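Local coordinates for outer membrane protein SusF (Bacteroides thetaiotaomicron, PDB 4FE9) that binds starch at the outer surface of the cell through carbohydrate-binding modules, ahead of its transport into the periplasm for degradation, at residues A37-D42 with V90-L95; D158-G161 with A167-M170; D331-S336 with L342-A347; T429-I432 with Q437-Y440. One frame throughout, in Å; residues are numbered along the deposited sequence.

Interaction 1: A37-D42 with V90-L95; sequences ASIVMD and VALAQL. With EDO (1,2-ethanediol), chain D.
Met-41 and Leu-92 meet end to end and form the denser half of this contact. The thioether sulphur SD of Met-41 lies 3.7 Å from CD1 of Leu-92, and the methyl CE of Met-41 rests 3.8 Å from CG of Leu-92, so one flexible chain fits round the fork of the leucine. Bends at chi2 and chi3 (-56° and -65°) curl the methionine in this way, which a rigid branched residue could not do. Ile-39 adds two methyl contacts. Its CG2 passes alongside Leu-92, 3.9 Å from CD1, while its CD1 meets CD2 of Leu-95 at 3.7 Å. A chi1 of -67° puts CG1 of Ile-39 beside the backbone N and CG2 anti to it, so that CG2 faces Leu-92 while CD1, at the end of the CG1 branch, reaches Leu-95. All of this is apolar packing between residues that are mostly buried. The solvent side of 37-42 is looser: Val-40 on the strand and Asp-42 beyond it are exposed, with an ethanediol, probably from the crystallisation liquor, beside them, and OD2 of Asp-42 bonds to OG1 of Thr-144. Ala-91 is the N-cap of the helix, and the first turn then presents Leu-92 and Leu-95 inward. Strand 38-40 pairs in parallel with strand 128-141, whose Leu-140 touches Ile-39, Met-41 and Leu-95, while Val-49 of strand 48-57 packs on both leucines, so helix 92-102 is seated against the N-terminal sheet.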
loop_
_atom_site.group_PDB
_atom_site.type_symbol
_atom_site.label_atom_id
_atom_site.label_comp_id
_atom_site.label_asym_id
_atom_site.label_seq_id
_atom_site.Cartn_x
_atom_site.Cartn_y
_atom_site.Cartn_z
ATOM N N ALA A 37 -4.347 11.685 -33.899
ATOM C CA ALA A 37 -4.843 10.482 -33.214
ATOM C C ALA A 37 -3.734 9.714 -32.476
ATOM O O ALA A 37 -4.003 8.965 -31.544
ATOM C CB ALA A 37 -5.592 9.557 -34.206
ATOM N N SER A 38 -2.476 10.022 -32.816
ATOM C CA SER A 38 -1.344 9.266 -32.308
ATOM C C SER A 38 -0.219 10.201 -31.964
ATOM O O SER A 38 0.705 10.371 -32.757
ATOM C CB SER A 38 -0.845 8.264 -33.366
ATOM O OG SER A 38 -1.849 7.344 -33.706
ATOM N N ILE A 39 -0.293 10.822 -30.787
ATOM C CA ILE A 39 0.562 11.949 -30.468
ATOM C C ILE A 39 1.853 11.477 -29.732
ATOM O O ILE A 39 1.795 10.628 -28.859
ATOM C CB ILE A 39 -0.185 12.917 -29.561
ATOM C CG1 ILE A 39 -1.332 13.546 -30.307
ATOM C CG2 ILE A 39 0.773 14.000 -28.990
ATOM C CD1 ILE A 39 -2.409 14.088 -29.371
ATOM N N VAL A 40 3.008 11.936 -30.204
ATOM C CA VAL A 40 4.295 11.650 -29.540
ATOM C C VAL A 40 4.870 12.949 -29.027
ATOM O O VAL A 40 5.233 13.811 -29.802
ATOM C CB VAL A 40 5.323 10.996 -30.560
ATOM C CG1 VAL A 40 6.714 10.883 -29.928
ATOM C CG2 VAL A 40 4.837 9.620 -30.994
ATOM N N MET A 41 4.859 13.140 -27.728
ATOM C CA MET A 41 5.111 14.478 -27.181
ATOM C C MET A 41 6.532 14.931 -27.561
ATOM O O MET A 41 6.773 16.118 -27.808
ATOM C CB MET A 41 4.944 14.488 -25.660
ATOM C CG MET A 41 3.507 14.405 -25.186
ATOM S SD MET A 41 2.519 15.715 -25.902
ATOM C CE MET A 41 3.292 17.157 -25.144
ATOM N N ASP A 42 7.474 13.990 -27.584
ATOM C CA ASP A 42 8.861 14.329 -27.970
ATOM C C ASP A 42 8.851 15.088 -29.275
ATOM O O ASP A 42 9.561 16.064 -29.432
ATOM C CB ASP A 42 9.692 13.064 -28.129
ATOM C CG ASP A 42 10.225 12.547 -26.822
ATOM O OD1 ASP A 42 10.368 13.341 -25.859
ATOM O OD2 ASP A 42 10.499 11.338 -26.741
ATOM N N VAL A 90 -8.009 20.710 -28.213
ATOM C CA VAL A 90 -7.524 20.937 -26.875
ATOM C C VAL A 90 -6.094 21.462 -26.957
ATOM O O VAL A 90 -5.409 21.260 -27.967
ATOM C CB VAL A 90 -7.548 19.639 -26.007
ATOM C CG1 VAL A 90 -9.004 19.181 -25.759
ATOM C CG2 VAL A 90 -6.731 18.513 -26.679
ATOM N N ALA A 91 -5.637 22.117 -25.889
ATOM C CA ALA A 91 -4.235 22.516 -25.793
ATOM C C ALA A 91 -3.389 21.265 -25.527
ATOM O O ALA A 91 -3.710 20.475 -24.655
ATOM C CB ALA A 91 -4.023 23.592 -24.608
ATOM N N LEU A 92 -2.378 21.049 -26.357
ATOM C CA LEU A 92 -1.544 19.855 -26.230
ATOM C C LEU A 92 -0.979 19.706 -24.809
ATOM O O LEU A 92 -0.972 18.612 -24.233
ATOM C CB LEU A 92 -0.402 19.887 -27.257
ATOM C CG LEU A 92 0.457 18.611 -27.284
ATOM C CD1 LEU A 92 -0.406 17.383 -27.394
ATOM C CD2 LEU A 92 1.456 18.642 -28.411
ATOM N N ALA A 93 -0.483 20.795 -24.248
ATOM C CA ALA A 93 0.117 20.710 -22.899
ATOM C C ALA A 93 -0.902 20.188 -21.876
ATOM O O ALA A 93 -0.546 19.449 -20.966
ATOM C CB ALA A 93 0.655 22.060 -22.476
ATOM N N GLN A 94 -2.182 20.539 -22.032
ATOM C CA GLN A 94 -3.160 20.110 -21.024
ATOM C C GLN A 94 -3.625 18.696 -21.287
ATOM O O GLN A 94 -3.949 17.979 -20.363
ATOM C CB GLN A 94 -4.355 21.037 -20.979
ATOM C CG GLN A 94 -3.959 22.441 -20.737
ATOM C CD GLN A 94 -5.144 23.360 -20.594
ATOM O OE1 GLN A 94 -6.006 23.423 -21.466
ATOM N NE2 GLN A 94 -5.162 24.129 -19.515
ATOM N N LEU A 95 -3.621 18.284 -22.559
ATOM C CA LEU A 95 -3.918 16.893 -22.896
ATOM C C LEU A 95 -2.824 15.969 -22.316
ATOM O O LEU A 95 -3.112 14.955 -21.705
ATOM C CB LEU A 95 -3.990 16.720 -24.411
ATOM C CG LEU A 95 -4.333 15.301 -24.907
ATOM C CD1 LEU A 95 -5.683 14.818 -24.360
ATOM C CD2 LEU A 95 -4.363 15.297 -26.446
HETATM C C1 EDO D . 9.944 7.717 -29.225
HETATM O O1 EDO D . 10.449 7.192 -27.981
HETATM C C2 EDO D . 9.898 9.235 -29.139
HETATM O O2 EDO D . 11.093 9.735 -28.488
#

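Interaction 2: D158-G161 with A167-M170; sequences DFTG and AQQM. With GLC (alpha-D-glucopyranose), chain B.
Gln-168 meets Thr-160 and Phe-159 through van der Waals contact. Its amide nitrogen NE2 lies 3.6 Å from the methyl CG2 of Thr-160, and the two side chains run antiparallel past one another. The same NE2 is 4.0 Å from CE1 of Phe-159, with the amide plane turned 89° from the ring plane and the approach oblique. Beyond CG the glutamine is extended (chi2 180°), which carries its amide out to the loop. An alanine here would end at CB, and the methyl of Thr-160 and the CE1 corner of Phe-159 would probably lose the amide that packs against them. Within the loop, CG2 of Thr-160 sits 3.5 Å above the plane of the Phe-159 ring, toward its rim. Hydrogen bonding fixes the turn itself: OG1 of Thr-160 donates to O of Gly-161 at 2.7 Å, from above the carbonyl plane, and also bonds to N of Gly-157. Gly-161 has a positive phi of 102°, where a side chain would press on the preceding carbonyl. Sugar binding lies at the start of the segment, where OD2 of Asp-158 accepts from O6 of the glucose at 2.7 Å; Asn-191 and Asp-216 also hold this sugar in the first carbohydrate-binding module. The loop leaves strand 153-157 and returns in strand 168-172, its antiparallel neighbour, while Phe-159 and Gln-168 lean on strand 179-186 through Ala-184, Ile-186 and Leu-182.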
loop_
_atom_site.group_PDB
_atom_site.type_symbol
_atom_site.label_atom_id
_atom_site.label_comp_id
_atom_site.label_asym_id
_atom_site.label_seq_id
_atom_site.Cartn_x
_atom_site.Cartn_y
_atom_site.Cartn_z
ATOM N N ASP A 158 16.417 20.913 3.897
ATOM C CA ASP A 158 16.608 21.679 5.148
ATOM C C ASP A 158 17.106 20.733 6.241
ATOM O O ASP A 158 17.941 21.112 7.044
ATOM C CB ASP A 158 15.311 22.343 5.622
ATOM C CG ASP A 158 14.674 23.288 4.555
ATOM O OD1 ASP A 158 13.425 23.339 4.483
ATOM O OD2 ASP A 158 15.389 24.106 3.968
ATOM N N PHE A 159 16.645 19.480 6.219
ATOM C CA PHE A 159 16.964 18.553 7.288
ATOM C C PHE A 159 18.355 17.974 7.213
ATOM O O PHE A 159 18.904 17.542 8.234
ATOM C CB PHE A 159 15.884 17.452 7.457
ATOM C CG PHE A 159 15.922 16.368 6.381
ATOM C CD1 PHE A 159 16.577 15.170 6.613
ATOM C CD2 PHE A 159 15.216 16.524 5.188
ATOM C CE1 PHE A 159 16.622 14.177 5.622
ATOM C CE2 PHE A 159 15.244 15.549 4.211
ATOM C CZ PHE A 159 15.956 14.376 4.417
ATOM N N THR A 160 18.951 17.984 6.022
ATOM C CA THR A 160 20.308 17.530 5.870
ATOM C C THR A 160 21.292 18.697 5.930
ATOM O O THR A 160 22.440 18.498 6.283
ATOM C CB THR A 160 20.545 16.747 4.499
ATOM O OG1 THR A 160 20.451 17.663 3.380
ATOM C CG2 THR A 160 19.534 15.600 4.327
ATOM N N GLY A 161 20.894 19.841 5.371
ATOM C CA GLY A 161 21.854 20.845 4.915
ATOM C C GLY A 161 22.022 20.794 3.403
ATOM O O GLY A 161 22.161 19.724 2.821
ATOM N N ALA A 167 24.353 15.148 1.701
ATOM C CA ALA A 167 23.322 14.440 0.891
ATOM C C ALA A 167 23.132 13.010 1.376
ATOM O O ALA A 167 24.064 12.386 1.778
ATOM C CB ALA A 167 23.685 14.464 -0.577
ATOM N N GLN A 168 21.894 12.577 1.510
ATOM C CA GLN A 168 21.622 11.239 1.987
ATOM C C GLN A 168 21.174 10.315 0.863
ATOM O O GLN A 168 20.253 10.650 0.118
ATOM C CB GLN A 168 20.571 11.284 3.078
ATOM C CG GLN A 168 21.128 11.862 4.404
ATOM C CD GLN A 168 20.079 11.905 5.507
ATOM O OE1 GLN A 168 19.164 11.084 5.532
ATOM N NE2 GLN A 168 20.264 12.814 6.476
ATOM N N GLN A 169 21.834 9.167 0.720
ATOM C CA GLN A 169 21.531 8.268 -0.397
ATOM C C GLN A 169 20.223 7.532 -0.183
ATOM O O GLN A 169 20.007 6.937 0.865
ATOM C CB GLN A 169 22.656 7.249 -0.652
ATOM C CG GLN A 169 22.532 6.601 -2.021
ATOM C CD GLN A 169 23.742 5.773 -2.399
ATOM O OE1 GLN A 169 24.573 5.451 -1.555
ATOM N NE2 GLN A 169 23.781 5.329 -3.637
ATOM N N MET A 170 19.425 7.459 -1.237
ATOM C CA MET A 170 18.201 6.662 -1.226
ATOM C C MET A 170 18.504 5.173 -1.444
ATOM O O MET A 170 19.418 4.843 -2.188
ATOM C CB MET A 170 17.260 7.166 -2.328
ATOM C CG MET A 170 17.027 8.685 -2.263
ATOM S SD MET A 170 15.616 9.220 -3.274
ATOM C CE MET A 170 14.240 8.650 -2.262
HETATM C C1 GLC B . 14.666 25.521 -1.061
HETATM C C2 GLC B . 13.317 25.988 -1.520
HETATM C C3 GLC B . 13.042 27.397 -1.039
HETATM C C4 GLC B . 13.332 27.538 0.448
HETATM C C5 GLC B . 14.326 26.790 0.963
HETATM C C6 GLC B . 14.614 26.921 2.433
HETATM O O2 GLC B . 13.288 25.958 -2.956
HETATM O O3 GLC B . 11.690 27.711 -1.349
HETATM O O4 GLC B . 13.307 28.884 1.005
HETATM O O5 GLC B . 14.717 25.534 0.348
HETATM O O6 GLC B . 13.731 26.030 3.119
#

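Interaction 3: D331-S336 with L342-A347; sequences DLAGLS and LKVGIA
The carbonyl of Ala-333 accepts two backbone bonds from the opposite segment, and so ties the end of a short helix to the bend that follows a strand. N of Gly-345 approaches in the carbonyl plane at 3.1 Å, whereas N of Ile-346, also at 3.1 Å, comes from well above that plane with a straighter N-H. Further along, Ser-336 and Lys-343 form an antiparallel hydrogen-bonded pair: N of Ser-336 reaches O of Lys-343 at 3.0 Å, and N of Lys-343 reaches O of Ser-336 at 2.9 Å. Between these two anchorages the CA of Leu-335 makes a C-H contact with O of Lys-343 at 3.3 Å.

Side chains close the next layer. Leu-335 and Val-344 run alongside each other, CD2 of the leucine 3.8 Å from CG2 of the valine. Ile-346 reaches along the last turn of the helix, its CD1 3.6 Å from O of Leu-332; CG1 stands beside the backbone N (chi1 -56°) and the chain then extends to that carbonyl. Two glycines allow the approach: Gly-334 leaves the helix with positive phi (65°), and a CB there would collide with CG1 of Ile-346, while one on Gly-345 would strike O of Gly-334.

Farther out, Phe-365 of strand 360-366 packs on Ala-333, Leu-335, Leu-342 and Val-344. Helix 327-333 runs into edge strand 336-338 of the second carbohydrate-binding module, which pairs with strand 341-343, itself bonded through Leu-342 to Val-307 of strand 306-310.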
loop_
_atom_site.group_PDB
_atom_site.type_symbol
_atom_site.label_atom_id
_atom_site.label_comp_id
_atom_site.label_asym_id
_atom_site.label_seq_id
_atom_site.Cartn_x
_atom_site.Cartn_y
_atom_site.Cartn_z
ATOM N N ASP A 331 -12.012 -14.879 2.893
ATOM C CA ASP A 331 -12.563 -16.197 2.602
ATOM C C ASP A 331 -12.306 -17.154 3.743
ATOM O O ASP A 331 -13.206 -17.891 4.161
ATOM C CB ASP A 331 -11.939 -16.762 1.321
ATOM C CG ASP A 331 -12.469 -16.081 0.064
ATOM O OD1 ASP A 331 -11.894 -16.302 -1.019
ATOM O OD2 ASP A 331 -13.420 -15.276 0.175
ATOM N N LEU A 332 -11.052 -17.218 4.196
ATOM C CA LEU A 332 -10.685 -18.185 5.223
ATOM C C LEU A 332 -11.532 -18.015 6.484
ATOM O O LEU A 332 -12.037 -18.997 7.044
ATOM C CB LEU A 332 -9.188 -18.102 5.548
ATOM C CG LEU A 332 -8.768 -19.019 6.701
ATOM C CD1 LEU A 332 -8.773 -20.474 6.244
ATOM C CD2 LEU A 332 -7.379 -18.608 7.281
ATOM N N ALA A 333 -11.758 -16.773 6.898
ATOM C CA ALA A 333 -12.366 -16.523 8.209
ATOM C C ALA A 333 -13.744 -15.911 8.091
ATOM O O ALA A 333 -14.384 -15.577 9.094
ATOM C CB ALA A 333 -11.448 -15.610 9.069
ATOM N N GLY A 334 -14.162 -15.665 6.863
ATOM C CA GLY A 334 -15.467 -15.069 6.615
ATOM C C GLY A 334 -15.573 -13.674 7.149
ATOM O O GLY A 334 -16.579 -13.322 7.759
ATOM N N LEU A 335 -14.553 -12.841 6.879
ATOM C CA LEU A 335 -14.452 -11.513 7.536
ATOM C C LEU A 335 -15.367 -10.494 6.846
ATOM O O LEU A 335 -15.431 -10.449 5.632
ATOM C CB LEU A 335 -12.995 -10.997 7.498
ATOM C CG LEU A 335 -11.918 -11.817 8.213
ATOM C CD1 LEU A 335 -10.539 -11.237 7.890
ATOM C CD2 LEU A 335 -12.185 -11.814 9.757
ATOM N N SER A 336 -15.923 -9.571 7.608
ATOM C CA SER A 336 -16.624 -8.460 6.996
ATOM C C SER A 336 -16.631 -7.220 7.863
ATOM O O SER A 336 -16.267 -7.260 9.049
ATOM C CB SER A 336 -18.079 -8.866 6.652
ATOM O OG SER A 336 -18.865 -8.988 7.838
ATOM N N LEU A 342 -14.450 -5.051 12.870
ATOM C CA LEU A 342 -14.139 -6.237 12.119
ATOM C C LEU A 342 -14.914 -7.451 12.637
ATOM O O LEU A 342 -14.791 -7.838 13.823
ATOM C CB LEU A 342 -12.644 -6.518 12.136
ATOM C CG LEU A 342 -12.226 -7.762 11.370
ATOM C CD1 LEU A 342 -12.486 -7.598 9.895
ATOM C CD2 LEU A 342 -10.779 -8.118 11.619
ATOM N N LYS A 343 -15.709 -8.048 11.753
ATOM C CA LYS A 343 -16.582 -9.158 12.129
ATOM C C LYS A 343 -16.043 -10.460 11.576
ATOM O O LYS A 343 -15.681 -10.553 10.402
ATOM C CB LYS A 343 -18.020 -8.917 11.636
ATOM C CG LYS A 343 -18.940 -10.169 11.710
ATOM C CD LYS A 343 -20.417 -9.767 11.798
ATOM C CE LYS A 343 -21.305 -10.749 11.038
ATOM N NZ LYS A 343 -22.636 -10.129 10.680
ATOM N N VAL A 344 -15.896 -11.440 12.447
ATOM C CA VAL A 344 -15.421 -12.716 12.023
ATOM C C VAL A 344 -16.640 -13.634 11.840
ATOM O O VAL A 344 -17.518 -13.675 12.704
ATOM C CB VAL A 344 -14.459 -13.337 13.081
ATOM C CG1 VAL A 344 -13.919 -14.649 12.578
ATOM C CG2 VAL A 344 -13.311 -12.360 13.390
ATOM N N GLY A 345 -16.731 -14.276 10.682
ATOM C CA GLY A 345 -17.957 -15.010 10.327
ATOM C C GLY A 345 -17.894 -16.510 10.600
ATOM O O GLY A 345 -18.922 -17.139 10.921
ATOM N N ILE A 346 -16.709 -17.088 10.379
ATOM C CA ILE A 346 -16.460 -18.507 10.566
ATOM C C ILE A 346 -15.671 -18.768 11.889
ATOM O O ILE A 346 -14.477 -18.392 12.001
ATOM C CB ILE A 346 -15.641 -19.031 9.388
ATOM C CG1 ILE A 346 -16.364 -18.728 8.071
ATOM C CG2 ILE A 346 -15.308 -20.495 9.555
ATOM C CD1 ILE A 346 -15.647 -19.202 6.871
ATOM N N ALA A 347 -16.300 -19.475 12.840
ATOM C CA ALA A 347 -15.668 -19.747 14.148
ATOM C C ALA A 347 -14.394 -20.557 13.985
ATOM O O ALA A 347 -14.241 -21.286 13.017
ATOM C CB ALA A 347 -16.648 -20.463 15.104
#

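Interaction 4: T429-I432 with Q437-Y440; sequences TEFI and QIAY. With EDO (1,2-ethanediol), chain F.
Phe-431 and Tyr-440 project together, flank to flank, from an antiparallel non-hydrogen-bonded pair. Their ring centroids are 5.6 Å apart and their planes meet at 56°, an oblique arrangement. The closest side-chain touch is from CB of Phe-431 to CD1 of Tyr-440 at 3.7 Å. CG of Phe-431 sits between its backbone N and carbonyl carbon (chi1 55°), turning the ring toward Ile-438, whose CG2 lies 3.7 Å from CD1 of Phe-431. That one methyl serves both aromatics, for it also stands 3.7 Å above the Tyr-440 ring plane, toward the rim. Broad rings and a branched isoleucine suit this apolar face, while the phenol OH of Tyr-440 accepts a bond from ethanediol, probably a crystallisation additive. Were the ring of Tyr-440 lost, as with a serine here, CB of Phe-431 and the methyl of Ile-438 would probably lose the surface they pack on. On the other face Ile-432 stands across from Ala-439, CG2 of the isoleucine 4.5 Å from CB of the alanine, a loose touch in which the small residue offers only one methyl. The backbones there are joined twice, N of Ile-432 to O of Ala-439 at 3.0 Å and N of Ala-439 to O of Ile-432 at 2.7 Å. This beta hairpin of strands 430-434 and 437-440 belongs to the third carbohydrate-binding module; strand 410-415 flanks it through Val-412 and Ile-414, and Leu-460 of strand 458-461 packs on Phe-431 and Ile-438.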
loop_
_atom_site.group_PDB
_atom_site.type_symbol
_atom_site.label_atom_id
_atom_site.label_comp_id
_atom_site.label_asym_id
_atom_site.label_seq_id
_atom_site.Cartn_x
_atom_site.Cartn_y
_atom_site.Cartn_z
ATOM N N THR A 429 9.077 -14.882 14.992
ATOM C CA THR A 429 7.828 -15.129 15.677
ATOM C C THR A 429 7.912 -16.462 16.398
ATOM O O THR A 429 7.204 -17.428 16.068
ATOM C CB THR A 429 6.580 -15.106 14.681
ATOM O OG1 THR A 429 6.773 -16.067 13.638
ATOM C CG2 THR A 429 6.416 -13.702 14.038
ATOM N N GLU A 430 8.829 -16.548 17.344
ATOM C CA GLU A 430 9.012 -17.790 18.059
ATOM C C GLU A 430 8.775 -17.593 19.526
ATOM O O GLU A 430 8.601 -16.445 20.011
ATOM C CB GLU A 430 10.398 -18.416 17.777
ATOM C CG GLU A 430 11.595 -17.674 18.482
ATOM C CD GLU A 430 12.843 -18.536 18.612
ATOM O OE1 GLU A 430 12.709 -19.785 18.858
ATOM O OE2 GLU A 430 13.962 -17.948 18.601
ATOM N N PHE A 431 8.593 -18.706 20.220
ATOM C CA PHE A 431 8.331 -18.664 21.634
ATOM C C PHE A 431 8.644 -20.022 22.269
ATOM O O PHE A 431 9.109 -20.961 21.600
ATOM C CB PHE A 431 6.853 -18.296 21.873
ATOM C CG PHE A 431 5.906 -19.208 21.181
ATOM C CD1 PHE A 431 5.452 -20.358 21.809
ATOM C CD2 PHE A 431 5.556 -18.987 19.857
ATOM C CE1 PHE A 431 4.588 -21.226 21.162
ATOM C CE2 PHE A 431 4.678 -19.838 19.211
ATOM C CZ PHE A 431 4.227 -20.984 19.853
ATOM N N ILE A 432 8.496 -20.071 23.564
ATOM C CA ILE A 432 8.832 -21.265 24.345
ATOM C C ILE A 432 7.997 -21.225 25.660
ATOM O O ILE A 432 7.184 -20.311 25.857
ATOM C CB ILE A 432 10.375 -21.323 24.617
ATOM C CG1 ILE A 432 10.838 -22.749 24.971
ATOM C CG2 ILE A 432 10.781 -20.297 25.696
ATOM C CD1 ILE A 432 10.580 -23.762 23.893
ATOM N N GLN A 437 4.281 -21.030 31.732
ATOM C CA GLN A 437 3.768 -19.916 30.928
ATOM C C GLN A 437 4.300 -19.916 29.473
ATOM O O GLN A 437 5.441 -20.313 29.214
ATOM C CB GLN A 437 4.127 -18.621 31.588
ATOM C CG GLN A 437 2.992 -17.706 31.712
ATOM C CD GLN A 437 2.558 -17.565 33.112
ATOM O OE1 GLN A 437 3.305 -17.884 34.023
ATOM N NE2 GLN A 437 1.396 -16.968 33.314
ATOM N N ILE A 438 3.485 -19.467 28.520
ATOM C CA ILE A 438 4.036 -19.191 27.190
ATOM C C ILE A 438 4.841 -17.907 27.232
ATOM O O ILE A 438 4.361 -16.914 27.742
ATOM C CB ILE A 438 2.946 -19.094 26.116
ATOM C CG1 ILE A 438 2.036 -20.326 26.187
ATOM C CG2 ILE A 438 3.596 -19.008 24.735
ATOM C CD1 ILE A 438 1.071 -20.464 25.013
ATOM N N ALA A 439 6.143 -18.024 26.962
ATOM C CA ALA A 439 7.039 -16.848 26.874
ATOM C C ALA A 439 7.372 -16.566 25.421
ATOM O O ALA A 439 8.143 -17.313 24.788
ATOM C CB ALA A 439 8.333 -17.094 27.656
ATOM N N TYR A 440 6.873 -15.443 24.924
ATOM C CA TYR A 440 7.153 -15.028 23.574
ATOM C C TYR A 440 8.519 -14.358 23.483
ATOM O O TYR A 440 8.788 -13.365 24.202
ATOM C CB TYR A 440 6.074 -14.051 23.098
ATOM C CG TYR A 440 4.714 -14.675 23.022
ATOM C CD1 TYR A 440 4.386 -15.519 21.981
ATOM C CD2 TYR A 440 3.800 -14.538 24.076
ATOM C CE1 TYR A 440 3.163 -16.165 21.944
ATOM C CE2 TYR A 440 2.572 -15.186 24.050
ATOM C CZ TYR A 440 2.240 -15.959 22.957
ATOM O OH TYR A 440 0.988 -16.570 22.878
HETATM C C1 EDO F . -1.690 -14.826 21.919
HETATM O O1 EDO F . -1.091 -15.550 20.837
HETATM C C2 EDO F . -1.162 -13.413 21.864
HETATM O O2 EDO F . -1.680 -12.684 22.978
#

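From the N terminus the four contacts follow in series, each closing before the next opens, so none nests or crosses. Interaction 1 has the longest span: 47 residues, rich in strand, separate its segments, and it fastens a helix to the N-terminal sheet. The others are local closures. Interaction 2 closes a loop between neighbouring strands in the first carbohydrate-binding module, interaction 3 ties the end of a helix and the edge strand after it to the next strand of the sheet in the second, and interaction 4 closes a hairpin in the third. Interactions 3 and 4 have centres about 27 Å apart; interactions 1 and 4 are about 62 Å apart between centres, reflecting the elongated multidomain chain.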